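Local coordinates for major exported protein (Pseudomonas aeruginosa, PDB 3HE1) that is a secreted Hcp-family protein that probably assembles into ring-shaped hexamers serving the tube of the type VI secretion system, at residues M29-T34 with T114-Q119; A41-E46 with D97-L102; V61-F66 with V90-V95; A140-I145 with V166-R171. All coordinates share one frame; numbering follows the deposited sequence.

Interaction 1 (M29-T34 with T114-Q119); sequences MSITGT and TKVEIQ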
loop_
_atom_site.group_PDB
_atom_site.type_symbol
_atom_site.label_atom_id
_atom_site.label_comp_id
_atom_site.label_asym_id
_atom_site.label_seq_id
_atom_site.Cartn_x
_atom_site.Cartn_y
_atom_site.Cartn_z
HETATM N N MSE A 29 -2.545 -13.649 -27.819
HETATM C CA MSE A 29 -1.365 -14.504 -27.885
HETATM C C MSE A 29 -1.660 -15.842 -28.554
HETATM O O MSE A 29 -2.797 -16.287 -28.622
HETATM C CB MSE A 29 -0.785 -14.711 -26.476
HETATM C CG MSE A 29 0.437 -15.644 -26.369
HETATM SE SE MSE A 29 0.928 -15.807 -24.489
HETATM C CE MSE A 29 -0.900 -15.787 -23.806
ATOM N N SER A 30 -0.620 -16.476 -29.064
ATOM C CA SER A 30 -0.756 -17.802 -29.614
ATOM C C SER A 30 0.349 -18.639 -29.027
ATOM O O SER A 30 1.474 -18.160 -28.812
ATOM C CB SER A 30 -0.664 -17.788 -31.146
ATOM O OG SER A 30 0.623 -17.384 -31.587
ATOM N N ILE A 31 0.017 -19.886 -28.739
ATOM C CA ILE A 31 1.032 -20.826 -28.335
ATOM C C ILE A 31 0.984 -22.074 -29.195
ATOM O O ILE A 31 -0.075 -22.617 -29.458
ATOM C CB ILE A 31 0.922 -21.165 -26.852
ATOM C CG1 ILE A 31 0.977 -19.854 -26.044
ATOM C CG2 ILE A 31 2.027 -22.155 -26.468
ATOM C CD1 ILE A 31 0.919 -20.000 -24.528
ATOM N N THR A 32 2.148 -22.480 -29.679
ATOM C CA THR A 32 2.306 -23.774 -30.329
ATOM C C THR A 32 3.318 -24.568 -29.527
ATOM O O THR A 32 4.466 -24.134 -29.369
ATOM C CB THR A 32 2.809 -23.655 -31.785
ATOM O OG1 THR A 32 1.814 -23.012 -32.585
ATOM C CG2 THR A 32 3.092 -25.038 -32.368
ATOM N N GLY A 33 2.888 -25.715 -29.007
ATOM C CA GLY A 33 3.759 -26.568 -28.219
ATOM C C GLY A 33 4.243 -27.750 -29.039
ATOM O O GLY A 33 3.504 -28.296 -29.853
ATOM N N THR A 34 5.491 -28.145 -28.829
ATOM C CA THR A 34 6.057 -29.278 -29.548
ATOM C C THR A 34 5.164 -30.516 -29.451
ATOM O O THR A 34 5.040 -31.289 -30.410
ATOM C CB THR A 34 7.478 -29.625 -29.041
ATOM O OG1 THR A 34 7.517 -29.540 -27.611
ATOM C CG2 THR A 34 8.511 -28.676 -29.641
ATOM N N THR A 114 7.367 -24.279 -28.931
ATOM C CA THR A 114 8.020 -23.837 -30.178
ATOM C C THR A 114 7.877 -22.335 -30.466
ATOM O O THR A 114 8.842 -21.679 -30.872
ATOM C CB THR A 114 7.559 -24.626 -31.418
ATOM O OG1 THR A 114 8.255 -25.877 -31.471
ATOM C CG2 THR A 114 7.875 -23.846 -32.670
ATOM N N LYS A 115 6.676 -21.797 -30.261
ATOM C CA LYS A 115 6.455 -20.363 -30.428
ATOM C C LYS A 115 5.338 -19.817 -29.547
ATOM O O LYS A 115 4.204 -20.286 -29.598
ATOM C CB LYS A 115 6.188 -20.003 -31.894
ATOM C CG LYS A 115 6.007 -18.512 -32.124
ATOM C CD LYS A 115 6.345 -18.096 -33.565
ATOM C CE LYS A 115 5.121 -18.111 -34.462
ATOM N NZ LYS A 115 5.333 -17.262 -35.672
ATOM N N VAL A 116 5.686 -18.832 -28.729
ATOM C CA VAL A 116 4.718 -17.997 -28.040
ATOM C C VAL A 116 4.835 -16.645 -28.704
ATOM O O VAL A 116 5.943 -16.104 -28.817
ATOM C CB VAL A 116 5.076 -17.821 -26.565
ATOM C CG1 VAL A 116 4.155 -16.772 -25.909
ATOM C CG2 VAL A 116 5.038 -19.167 -25.853
ATOM N N GLU A 117 3.713 -16.100 -29.154
ATOM C CA GLU A 117 3.754 -14.855 -29.890
ATOM C C GLU A 117 2.661 -13.942 -29.421
ATOM O O GLU A 117 1.486 -14.268 -29.564
ATOM C CB GLU A 117 3.598 -15.112 -31.381
ATOM C CG GLU A 117 3.211 -13.881 -32.182
ATOM C CD GLU A 117 3.442 -14.060 -33.679
ATOM O OE1 GLU A 117 4.470 -14.669 -34.054
ATOM O OE2 GLU A 117 2.597 -13.589 -34.481
ATOM N N ILE A 118 3.079 -12.807 -28.860
ATOM C CA ILE A 118 2.217 -11.805 -28.242
ATOM C C ILE A 118 1.992 -10.625 -29.189
ATOM O O ILE A 118 2.924 -9.934 -29.582
ATOM C CB ILE A 118 2.849 -11.242 -26.946
ATOM C CG1 ILE A 118 3.004 -12.327 -25.888
ATOM C CG2 ILE A 118 1.995 -10.135 -26.371
ATOM C CD1 ILE A 118 1.699 -12.694 -25.234
ATOM N N GLN A 119 0.741 -10.388 -29.531
ATOM C CA GLN A 119 0.410 -9.353 -30.474
ATOM C C GLN A 119 -0.261 -8.186 -29.781
ATOM O O GLN A 119 -1.298 -8.348 -29.142
ATOM C CB GLN A 119 -0.518 -9.906 -31.545
ATOM C CG GLN A 119 0.154 -10.886 -32.465
ATOM C CD GLN A 119 -0.629 -11.075 -33.750
ATOM O OE1 GLN A 119 -1.767 -10.596 -33.884
ATOM N NE2 GLN A 119 -0.024 -11.775 -34.709
#

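Interaction 2 (A41-E46 with D97-L102); sequences AGAFTE and DKASPL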
loop_
_atom_site.group_PDB
_atom_site.type_symbol
_atom_site.label_atom_id
_atom_site.label_comp_id
_atom_site.label_asym_id
_atom_site.label_seq_id
_atom_site.Cartn_x
_atom_site.Cartn_y
_atom_site.Cartn_z
ATOM N N ALA A 41 -5.684 -22.691 -29.777
ATOM C CA ALA A 41 -6.690 -22.964 -30.810
ATOM C C ALA A 41 -8.128 -22.977 -30.273
ATOM O O ALA A 41 -8.456 -23.766 -29.387
ATOM C CB ALA A 41 -6.382 -24.292 -31.505
ATOM N N GLY A 42 -8.985 -22.118 -30.824
ATOM C CA GLY A 42 -10.367 -22.046 -30.379
ATOM C C GLY A 42 -10.502 -21.575 -28.939
ATOM O O GLY A 42 -11.545 -21.758 -28.300
ATOM N N ALA A 43 -9.437 -20.949 -28.440
ATOM C CA ALA A 43 -9.356 -20.512 -27.054
ATOM C C ALA A 43 -9.934 -19.117 -26.764
ATOM O O ALA A 43 -10.181 -18.795 -25.601
ATOM C CB ALA A 43 -7.917 -20.612 -26.555
ATOM N N PHE A 44 -10.130 -18.283 -27.786
ATOM C CA PHE A 44 -10.914 -17.050 -27.593
ATOM C C PHE A 44 -12.206 -17.124 -28.399
ATOM O O PHE A 44 -12.314 -16.577 -29.508
ATOM C CB PHE A 44 -10.128 -15.767 -27.910
ATOM C CG PHE A 44 -10.714 -14.511 -27.272
ATOM C CD1 PHE A 44 -10.695 -14.337 -25.894
ATOM C CD2 PHE A 44 -11.271 -13.506 -28.054
ATOM C CE1 PHE A 44 -11.219 -13.194 -25.307
ATOM C CE2 PHE A 44 -11.797 -12.358 -27.470
ATOM C CZ PHE A 44 -11.767 -12.203 -26.096
ATOM N N THR A 45 -13.172 -17.826 -27.809
ATOM C CA THR A 45 -14.444 -18.139 -28.435
ATOM C C THR A 45 -15.517 -18.119 -27.352
ATOM O O THR A 45 -15.195 -18.103 -26.165
ATOM C CB THR A 45 -14.402 -19.536 -29.095
ATOM O OG1 THR A 45 -14.233 -20.547 -28.093
ATOM C CG2 THR A 45 -13.247 -19.626 -30.085
ATOM N N GLU A 46 -16.784 -18.112 -27.754
ATOM C CA GLU A 46 -17.886 -18.179 -26.797
ATOM C C GLU A 46 -17.713 -19.336 -25.816
ATOM O O GLU A 46 -17.806 -19.161 -24.600
ATOM C CB GLU A 46 -19.212 -18.355 -27.528
ATOM C CG GLU A 46 -19.554 -17.238 -28.479
ATOM C CD GLU A 46 -20.870 -17.482 -29.191
ATOM O OE1 GLU A 46 -21.356 -18.635 -29.164
ATOM O OE2 GLU A 46 -21.416 -16.520 -29.771
ATOM N N ASP A 97 -9.610 -20.334 -19.049
ATOM C CA ASP A 97 -10.130 -20.607 -20.400
ATOM C C ASP A 97 -9.827 -22.017 -20.934
ATOM O O ASP A 97 -9.393 -22.892 -20.188
ATOM C CB ASP A 97 -9.623 -19.551 -21.390
ATOM C CG ASP A 97 -8.115 -19.616 -21.597
ATOM O OD1 ASP A 97 -7.484 -20.599 -21.134
ATOM O OD2 ASP A 97 -7.565 -18.678 -22.221
ATOM N N LYS A 98 -10.063 -22.221 -22.233
ATOM C CA LYS A 98 -9.827 -23.511 -22.876
ATOM C C LYS A 98 -8.352 -23.941 -22.857
ATOM O O LYS A 98 -8.041 -25.123 -22.714
ATOM C CB LYS A 98 -10.344 -23.483 -24.312
ATOM C CG LYS A 98 -9.816 -24.637 -25.193
ATOM C CD LYS A 98 -10.466 -24.595 -26.578
ATOM C CE LYS A 98 -10.202 -25.851 -27.396
ATOM N NZ LYS A 98 -11.006 -25.844 -28.661
ATOM N N ALA A 99 -7.454 -22.968 -22.994
ATOM C CA ALA A 99 -6.012 -23.212 -22.974
ATOM C C ALA A 99 -5.514 -23.601 -21.594
ATOM O O ALA A 99 -4.579 -24.383 -21.471
ATOM C CB ALA A 99 -5.273 -21.953 -23.444
ATOM N N SER A 100 -6.147 -23.038 -20.567
ATOM C CA SER A 100 -5.622 -23.062 -19.209
ATOM C C SER A 100 -5.236 -24.449 -18.718
ATOM O O SER A 100 -4.156 -24.618 -18.152
ATOM C CB SER A 100 -6.625 -22.438 -18.237
ATOM O OG SER A 100 -6.864 -21.088 -18.554
ATOM N N PRO A 101 -6.124 -25.444 -18.906
ATOM C CA PRO A 101 -5.769 -26.794 -18.456
ATOM C C PRO A 101 -4.624 -27.315 -19.297
ATOM O O PRO A 101 -3.830 -28.137 -18.837
ATOM C CB PRO A 101 -7.043 -27.604 -18.721
ATOM C CG PRO A 101 -8.144 -26.574 -18.835
ATOM C CD PRO A 101 -7.481 -25.397 -19.474
ATOM N N LEU A 102 -4.527 -26.811 -20.523
ATOM C CA LEU A 102 -3.452 -27.204 -21.419
ATOM C C LEU A 102 -2.128 -26.627 -20.952
ATOM O O LEU A 102 -1.134 -27.350 -20.871
ATOM C CB LEU A 102 -3.775 -26.790 -22.864
ATOM C CG LEU A 102 -5.106 -27.359 -23.409
ATOM C CD1 LEU A 102 -5.374 -26.977 -24.873
ATOM C CD2 LEU A 102 -5.186 -28.879 -23.237
HETATM O O HOH W 1 -8.652 -16.391 -23.698
#

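Interaction 3 (V61-F66 with V90-V95); sequences VMVQGF and VVITKV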
loop_
_atom_site.group_PDB
_atom_site.type_symbol
_atom_site.label_atom_id
_atom_site.label_comp_id
_atom_site.label_asym_id
_atom_site.label_seq_id
_atom_site.Cartn_x
_atom_site.Cartn_y
_atom_site.Cartn_z
ATOM N N VAL A 61 -5.415 -16.226 -27.228
ATOM C CA VAL A 61 -5.864 -15.987 -25.876
ATOM C C VAL A 61 -5.750 -14.488 -25.567
ATOM O O VAL A 61 -4.824 -13.816 -26.016
ATOM C CB VAL A 61 -5.042 -16.845 -24.884
ATOM C CG1 VAL A 61 -3.859 -17.484 -25.600
ATOM C CG2 VAL A 61 -4.581 -16.022 -23.695
HETATM N N MSE A 62 -6.711 -13.981 -24.803
HETATM C CA MSE A 62 -6.796 -12.577 -24.413
HETATM C C MSE A 62 -5.851 -12.240 -23.255
HETATM O O MSE A 62 -6.135 -12.564 -22.098
HETATM C CB MSE A 62 -8.223 -12.308 -23.958
HETATM C CG MSE A 62 -8.707 -10.895 -24.132
HETATM SE SE MSE A 62 -10.270 -10.737 -23.007
HETATM C CE MSE A 62 -9.411 -11.222 -21.310
ATOM N N VAL A 63 -4.744 -11.571 -23.555
ATOM C CA VAL A 63 -3.764 -11.229 -22.528
ATOM C C VAL A 63 -4.121 -9.936 -21.807
ATOM O O VAL A 63 -4.167 -8.867 -22.414
ATOM C CB VAL A 63 -2.371 -11.078 -23.121
ATOM C CG1 VAL A 63 -1.441 -10.468 -22.090
ATOM C CG2 VAL A 63 -1.862 -12.423 -23.590
ATOM N N GLN A 64 -4.378 -10.042 -20.507
ATOM C CA GLN A 64 -4.763 -8.886 -19.697
ATOM C C GLN A 64 -3.623 -8.410 -18.774
ATOM O O GLN A 64 -3.817 -7.516 -17.946
ATOM C CB GLN A 64 -6.042 -9.184 -18.894
ATOM C CG GLN A 64 -7.318 -9.291 -19.743
ATOM C CD GLN A 64 -8.188 -8.034 -19.707
ATOM O OE1 GLN A 64 -8.428 -7.454 -18.644
ATOM N NE2 GLN A 64 -8.684 -7.623 -20.871
ATOM N N GLY A 65 -2.439 -8.999 -18.935
ATOM C CA GLY A 65 -1.263 -8.592 -18.188
ATOM C C GLY A 65 0.011 -8.779 -18.992
ATOM O O GLY A 65 0.023 -9.499 -19.983
ATOM N N PHE A 66 1.077 -8.097 -18.587
ATOM C CA PHE A 66 2.389 -8.310 -19.188
ATOM C C PHE A 66 3.486 -7.666 -18.338
ATOM O O PHE A 66 3.344 -6.534 -17.887
ATOM C CB PHE A 66 2.444 -7.793 -20.639
ATOM C CG PHE A 66 3.755 -8.071 -21.320
ATOM C CD1 PHE A 66 3.958 -9.257 -22.006
ATOM C CD2 PHE A 66 4.797 -7.164 -21.243
ATOM C CE1 PHE A 66 5.172 -9.522 -22.619
ATOM C CE2 PHE A 66 6.024 -7.425 -21.853
ATOM C CZ PHE A 66 6.206 -8.602 -22.543
ATOM N N VAL A 90 9.298 -14.017 -19.221
ATOM C CA VAL A 90 8.174 -13.211 -19.691
ATOM C C VAL A 90 6.937 -13.595 -18.900
ATOM O O VAL A 90 6.724 -14.773 -18.608
ATOM C CB VAL A 90 7.924 -13.348 -21.203
ATOM C CG1 VAL A 90 6.663 -12.579 -21.612
ATOM C CG2 VAL A 90 9.122 -12.836 -21.973
ATOM N N VAL A 91 6.136 -12.596 -18.537
ATOM C CA VAL A 91 5.038 -12.814 -17.614
ATOM C C VAL A 91 3.738 -12.246 -18.149
ATOM O O VAL A 91 3.561 -11.035 -18.210
ATOM C CB VAL A 91 5.330 -12.147 -16.279
ATOM C CG1 VAL A 91 4.384 -12.679 -15.209
ATOM C CG2 VAL A 91 6.780 -12.373 -15.880
ATOM N N ILE A 92 2.821 -13.113 -18.542
ATOM C CA ILE A 92 1.534 -12.629 -19.021
ATOM C C ILE A 92 0.417 -12.941 -18.024
ATOM O O ILE A 92 0.619 -13.638 -17.036
ATOM C CB ILE A 92 1.203 -13.138 -20.462
ATOM C CG1 ILE A 92 1.028 -14.658 -20.503
ATOM C CG2 ILE A 92 2.296 -12.750 -21.410
ATOM C CD1 ILE A 92 -0.413 -15.143 -20.298
ATOM N N THR A 93 -0.759 -12.391 -18.279
ATOM C CA THR A 93 -1.917 -12.655 -17.448
ATOM C C THR A 93 -3.102 -12.845 -18.372
ATOM O O THR A 93 -3.241 -12.130 -19.363
ATOM C CB THR A 93 -2.208 -11.500 -16.448
ATOM O OG1 THR A 93 -1.117 -11.367 -15.528
ATOM C CG2 THR A 93 -3.483 -11.774 -15.659
ATOM N N LYS A 94 -3.940 -13.823 -18.047
ATOM C CA LYS A 94 -5.138 -14.115 -18.813
ATOM C C LYS A 94 -6.265 -14.416 -17.825
ATOM O O LYS A 94 -6.064 -14.290 -16.621
ATOM C CB LYS A 94 -4.857 -15.310 -19.727
ATOM C CG LYS A 94 -3.833 -16.289 -19.148
ATOM C CD LYS A 94 -3.473 -17.412 -20.122
ATOM C CE LYS A 94 -4.705 -18.212 -20.627
ATOM N NZ LYS A 94 -5.435 -18.983 -19.570
ATOM N N VAL A 95 -7.446 -14.778 -18.326
ATOM C CA VAL A 95 -8.509 -15.332 -17.482
ATOM C C VAL A 95 -8.565 -16.862 -17.689
ATOM O O VAL A 95 -7.966 -17.383 -18.629
ATOM C CB VAL A 95 -9.885 -14.720 -17.827
ATOM C CG1 VAL A 95 -10.053 -13.334 -17.212
ATOM C CG2 VAL A 95 -10.059 -14.655 -19.325
HETATM O O HOH W 2 -7.750 -15.164 -21.735
#

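Interaction 4 (A140-I145 with V166-R171); sequences AIIVDI and VHFTYR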
loop_
_atom_site.group_PDB
_atom_site.type_symbol
_atom_site.label_atom_id
_atom_site.label_comp_id
_atom_site.label_asym_id
_atom_site.label_seq_id
_atom_site.Cartn_x
_atom_site.Cartn_y
_atom_site.Cartn_z
ATOM N N ALA A 140 10.327 -21.534 -26.002
ATOM C CA ALA A 140 10.033 -21.108 -24.652
ATOM C C ALA A 140 9.603 -22.277 -23.781
ATOM O O ALA A 140 9.221 -23.338 -24.273
ATOM C CB ALA A 140 8.959 -20.014 -24.668
ATOM N N ILE A 141 9.684 -22.074 -22.472
ATOM C CA ILE A 141 9.313 -23.084 -21.493
ATOM C C ILE A 141 8.488 -22.395 -20.408
ATOM O O ILE A 141 8.855 -21.314 -19.945
ATOM C CB ILE A 141 10.568 -23.752 -20.899
ATOM C CG1 ILE A 141 11.269 -24.594 -21.974
ATOM C CG2 ILE A 141 10.192 -24.604 -19.721
ATOM C CD1 ILE A 141 12.788 -24.637 -21.882
ATOM N N ILE A 142 7.357 -22.980 -20.022
ATOM C CA ILE A 142 6.548 -22.364 -18.959
ATOM C C ILE A 142 7.087 -22.696 -17.556
ATOM O O ILE A 142 7.098 -23.858 -17.146
ATOM C CB ILE A 142 5.077 -22.789 -19.044
ATOM C CG1 ILE A 142 4.559 -22.603 -20.466
ATOM C CG2 ILE A 142 4.235 -22.010 -18.030
ATOM C CD1 ILE A 142 3.051 -22.753 -20.573
ATOM N N VAL A 143 7.515 -21.680 -16.810
ATOM C CA VAL A 143 8.228 -21.936 -15.567
ATOM C C VAL A 143 7.379 -21.858 -14.301
ATOM O O VAL A 143 7.774 -22.375 -13.263
ATOM C CB VAL A 143 9.481 -21.061 -15.448
ATOM C CG1 VAL A 143 10.585 -21.639 -16.323
ATOM C CG2 VAL A 143 9.172 -19.639 -15.862
ATOM N N ASP A 144 6.212 -21.226 -14.391
ATOM C CA ASP A 144 5.256 -21.226 -13.290
ATOM C C ASP A 144 3.934 -20.589 -13.667
ATOM O O ASP A 144 3.849 -19.762 -14.572
ATOM C CB ASP A 144 5.819 -20.605 -11.999
ATOM C CG ASP A 144 6.907 -19.587 -12.253
ATOM O OD1 ASP A 144 7.882 -19.571 -11.476
ATOM O OD2 ASP A 144 6.796 -18.803 -13.216
ATOM N N ILE A 145 2.886 -21.054 -12.995
ATOM C CA ILE A 145 1.539 -20.521 -13.173
ATOM C C ILE A 145 0.918 -20.242 -11.805
ATOM O O ILE A 145 1.192 -20.930 -10.828
ATOM C CB ILE A 145 0.635 -21.460 -14.014
ATOM C CG1 ILE A 145 1.159 -21.568 -15.447
ATOM C CG2 ILE A 145 -0.810 -20.965 -14.031
ATOM C CD1 ILE A 145 0.198 -22.243 -16.390
ATOM N N VAL A 166 0.930 -16.482 -16.292
ATOM C CA VAL A 166 1.853 -17.517 -16.756
ATOM C C VAL A 166 3.231 -16.960 -17.106
ATOM O O VAL A 166 3.332 -15.911 -17.734
ATOM C CB VAL A 166 1.284 -18.269 -17.964
ATOM C CG1 VAL A 166 2.260 -19.342 -18.427
ATOM C CG2 VAL A 166 -0.069 -18.875 -17.609
ATOM N N HIS A 167 4.281 -17.676 -16.700
ATOM C CA HIS A 167 5.665 -17.252 -16.926
ATOM C C HIS A 167 6.425 -18.167 -17.864
ATOM O O HIS A 167 6.445 -19.383 -17.681
ATOM C CB HIS A 167 6.433 -17.216 -15.618
ATOM C CG HIS A 167 5.740 -16.475 -14.539
ATOM N ND1 HIS A 167 6.398 -15.636 -13.672
ATOM C CD2 HIS A 167 4.429 -16.436 -14.181
ATOM C CE1 HIS A 167 5.533 -15.121 -12.816
ATOM N NE2 HIS A 167 4.329 -15.589 -13.111
ATOM N N PHE A 168 7.079 -17.561 -18.850
ATOM C CA PHE A 168 7.877 -18.290 -19.811
ATOM C C PHE A 168 9.333 -17.846 -19.727
ATOM O O PHE A 168 9.630 -16.656 -19.630
ATOM C CB PHE A 168 7.402 -18.007 -21.231
ATOM C CG PHE A 168 5.908 -18.010 -21.407
ATOM C CD1 PHE A 168 5.268 -19.104 -21.990
ATOM C CD2 PHE A 168 5.146 -16.905 -21.041
ATOM C CE1 PHE A 168 3.884 -19.108 -22.187
ATOM C CE2 PHE A 168 3.770 -16.897 -21.224
ATOM C CZ PHE A 168 3.138 -18.002 -21.807
ATOM N N THR A 169 10.244 -18.803 -19.765
ATOM C CA THR A 169 11.582 -18.502 -20.198
ATOM C C THR A 169 11.593 -18.852 -21.690
ATOM O O THR A 169 10.560 -19.256 -22.233
ATOM C CB THR A 169 12.639 -19.268 -19.396
ATOM O OG1 THR A 169 12.494 -20.676 -19.620
ATOM C CG2 THR A 169 12.492 -18.942 -17.903
ATOM N N TYR A 170 12.733 -18.657 -22.350
ATOM C CA TYR A 170 12.837 -18.805 -23.803
ATOM C C TYR A 170 14.290 -18.701 -24.244
ATOM O O TYR A 170 15.143 -18.208 -23.513
ATOM C CB TYR A 170 12.064 -17.695 -24.504
ATOM C CG TYR A 170 12.468 -16.344 -23.984
ATOM C CD1 TYR A 170 13.642 -15.737 -24.405
ATOM C CD2 TYR A 170 11.692 -15.691 -23.042
ATOM C CE1 TYR A 170 14.020 -14.504 -23.913
ATOM C CE2 TYR A 170 12.057 -14.463 -22.549
ATOM C CZ TYR A 170 13.220 -13.870 -22.985
ATOM O OH TYR A 170 13.582 -12.642 -22.476
ATOM N N ARG A 171 14.558 -19.160 -25.454
ATOM C CA ARG A 171 15.895 -19.097 -26.004
ATOM C C ARG A 171 16.087 -17.759 -26.723
ATOM O O ARG A 171 17.209 -17.311 -26.939
ATOM C CB ARG A 171 16.127 -20.278 -26.952
ATOM C CG ARG A 171 17.315 -20.104 -27.888
ATOM C CD ARG A 171 17.299 -21.095 -29.055
ATOM N NE ARG A 171 16.120 -21.000 -29.926
ATOM C CZ ARG A 171 16.111 -20.456 -31.144
ATOM N NH1 ARG A 171 17.217 -19.924 -31.651
ATOM N NH2 ARG A 171 14.992 -20.441 -31.858
#

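Interaction 1 (M29-T34 with T114-Q119)
Met29 and Ile118 meet on the apolar face of an antiparallel strand pair whose short axes run at 174° to each other. Four backbone hydrogen bonds carry the ladder: Ser30 and Glu117 exchange both of theirs, with Glu117 N to Ser30 O at 3.1 Å. Beyond them Thr32 N reaches Lys115 O at 3.0 Å, and the return bond, Lys115 N to Thr32 O, is weak at 3.3 Å. Because Thr114 and Lys115 both face Thr32, the ladder ends in a classic beta bulge.

The apolar contacts gather on the face of Met29, Ile31, Val116 and Ile118. Met29 is selenomethionine; with CG anti to the backbone N (chi1 178°) its chain rises across Ile118, and SE lies 3.3 Å from Ile118 CD1. Val116 CG1 touches the same SE at 3.7 Å, while Val116 CG2 stands beside Ile31 CG1. Phe168 covers Met29, Ile31 and Val116.

Polar groups occupy the face of Ser30, Thr32, Lys115 and Glu117. There, within strand 115-119, Lys115 NZ forms a salt bridge with Glu117 OE1 (3.2 Å), on the syn side but out of the carboxylate plane. In the same strand Gln119 NE2 donates to the anti lone pair of Glu117 OE2 at 3.2 Å, so both carboxylate oxygens are held and rotation of the group should be restricted. The chemistry thus implies an amphipathic pair, oily toward the barrel interior and charged on its other side.

Interaction 2 (A41-E46 with D97-L102)
Lys98 runs its extended side chain along the backbone of Ala41, Gly42 and Ala43. Its CB starts the contact 4.2 Å from Ala43 CA, and a chi1 of 164° then sends the chain away from the helix start and along the loop. CD passes Gly42 O at 3.5 Å. CE continues to Ala41 O, 3.4 Å away, and NZ ends beside that same oxygen. The methylenes lie against the carbonyls of Gly42 and Ala41, and the ammonium group adds only a weak hydrogen bond from NZ to Ala41 O. Gly42 is in the left-handed region (phi 65°), and its N is bonded to Asp59.

Deeper in, Ala43 CB packs on Ala99 CB at 4.3 Å. A water bonds to Asp97 OD2 and, weakly, to Ala43 O, linking the two segments. Asp97 OD1 receives Ser100 N at 2.8 Å, a capping bond met nearly along the carboxylate C-O axis, and forms a salt bridge with Lys94. In the facing loop Thr45 OG1 donates to Gly42 O at 3.0 Å from above the carbonyl plane and also caps Ser48 N.

Lys98 O bonds to Thr182 of a second subunit, so this corner borders the subunit interface. Ser48 OG bonds to both Ala43 O and Lys98 N. The arrangement is that of a loop ending in an N-cap (Thr45, before helix 46-49) packed on the capped turn (Asp97) that leads into helix 100-109.

Interaction 3 (V61-F66 with V90-V95)
Phe66 and Ile92 form an antiparallel non-hydrogen-bonded pair next to a distortion consistent with a classic beta bulge, in which Gln64 and Gly65 both turn their N-H groups to Thr93 O. The evidence is a short bond from Gln64 N to Thr93 O, 2.6 Å, and a weak, bent one from Gly65 N to the same oxygen. The 120° between the short axes of strands 61-63 and 90-95 fits a bend at this point.

Side-chain orientations follow this break. Before it, Val61 and Lys94 cross at about a right angle, with Val61 CG2 3.8 Å from Lys94 CE; the ammonium end forms a salt bridge with Glu164. Val63 likewise lies across Ile92, although the exact position of its CG1 is doubtful. After it, the Phe66 ring crosses two partners obliquely: CE1 nears Val90 CG1 at 3.5 Å, and CD1 nears Ile92 CG2 at 3.9 Å. The trans first torsion of Phe66 (chi1 -176°) carries the ring toward Val90, and Trp120 meets it edge-to-face. Val63 and Phe66 also pack on Met149 of a third subunit.

On the face of Gly65 and Thr93, the Thr93 CB sits only 3.5 Å from Gly65 CA, a closeness possible because Gly65 carries no side chain. Thr93 OG1 is bonded to Asp165. Where the strands diverge, Met62 CE still touches Val95 CG2, and a water donates to Met62 O at 3.1 Å while weakly accepting from Val95 N.

Interaction 4 (A140-I145 with V166-R171)
Ile142 and Val166 make the tight point of this strand pair: Ile142 CG2 comes to 3.3 Å from Val166 CG1, closer than ordinary van der Waals contact. On the same buried face Ile145 lies alongside Val166, CD1 to CG2 at 3.6 Å. Ile142 also points the same way as Phe168, its CG1 3.9 Å from Phe168 CD1; within its own strand, Val166 CG1 sits over one face of the Phe168 ring, toward the rim. Leu103 of helix 100-109 closes over Ile142 and Ile145.

The partly exposed face of Ile141, Asp144, His167 and Thr169 is looser. Here Val143 CG1 touches Thr169 CG2 at 3.7 Å, the two side chains crossing at about a right angle. Asp144 has two conformers, so the approach of its carboxylate to the His167 ring is doubtful.

Ile141 and Thr169 exchange two backbone bonds. Val143 N then reaches His167 O at 2.7 Å, whereas His167 N turns to Asp144 O at 3.0 Å. With Val143 near-helical (psi -18°), this spacing is consistent with a beta bulge. Asp144 and Ile145 pair with a strand of a second subunit, an arrangement typical of a beta barrel whose sheet runs on around an oligomeric ring.

Interactions 1, 3 and 4 are antiparallel pairings in one curled sheet: neighbouring strands 27-33 and 61-71 join interaction 1 to interaction 3, strands 86-95 and 162-169 join interaction 3 to interaction 4, and strands 112-123 and 140-149 join interaction 1 to interaction 4. Their buried faces meet in the barrel interior, where Phe168 is shared by interactions 1 and 4, and Met29 also packs on Ile92. Interaction 2, its centre about 13 Å from the chain centre, is different in kind: loop against helix start, held by one weak bond, a water and modest apolar contact. Interaction 3 adjoins it through Phe44 and Met62. Interactions 2, 3 and 4 also reach other subunits, whereas interaction 1 touches none.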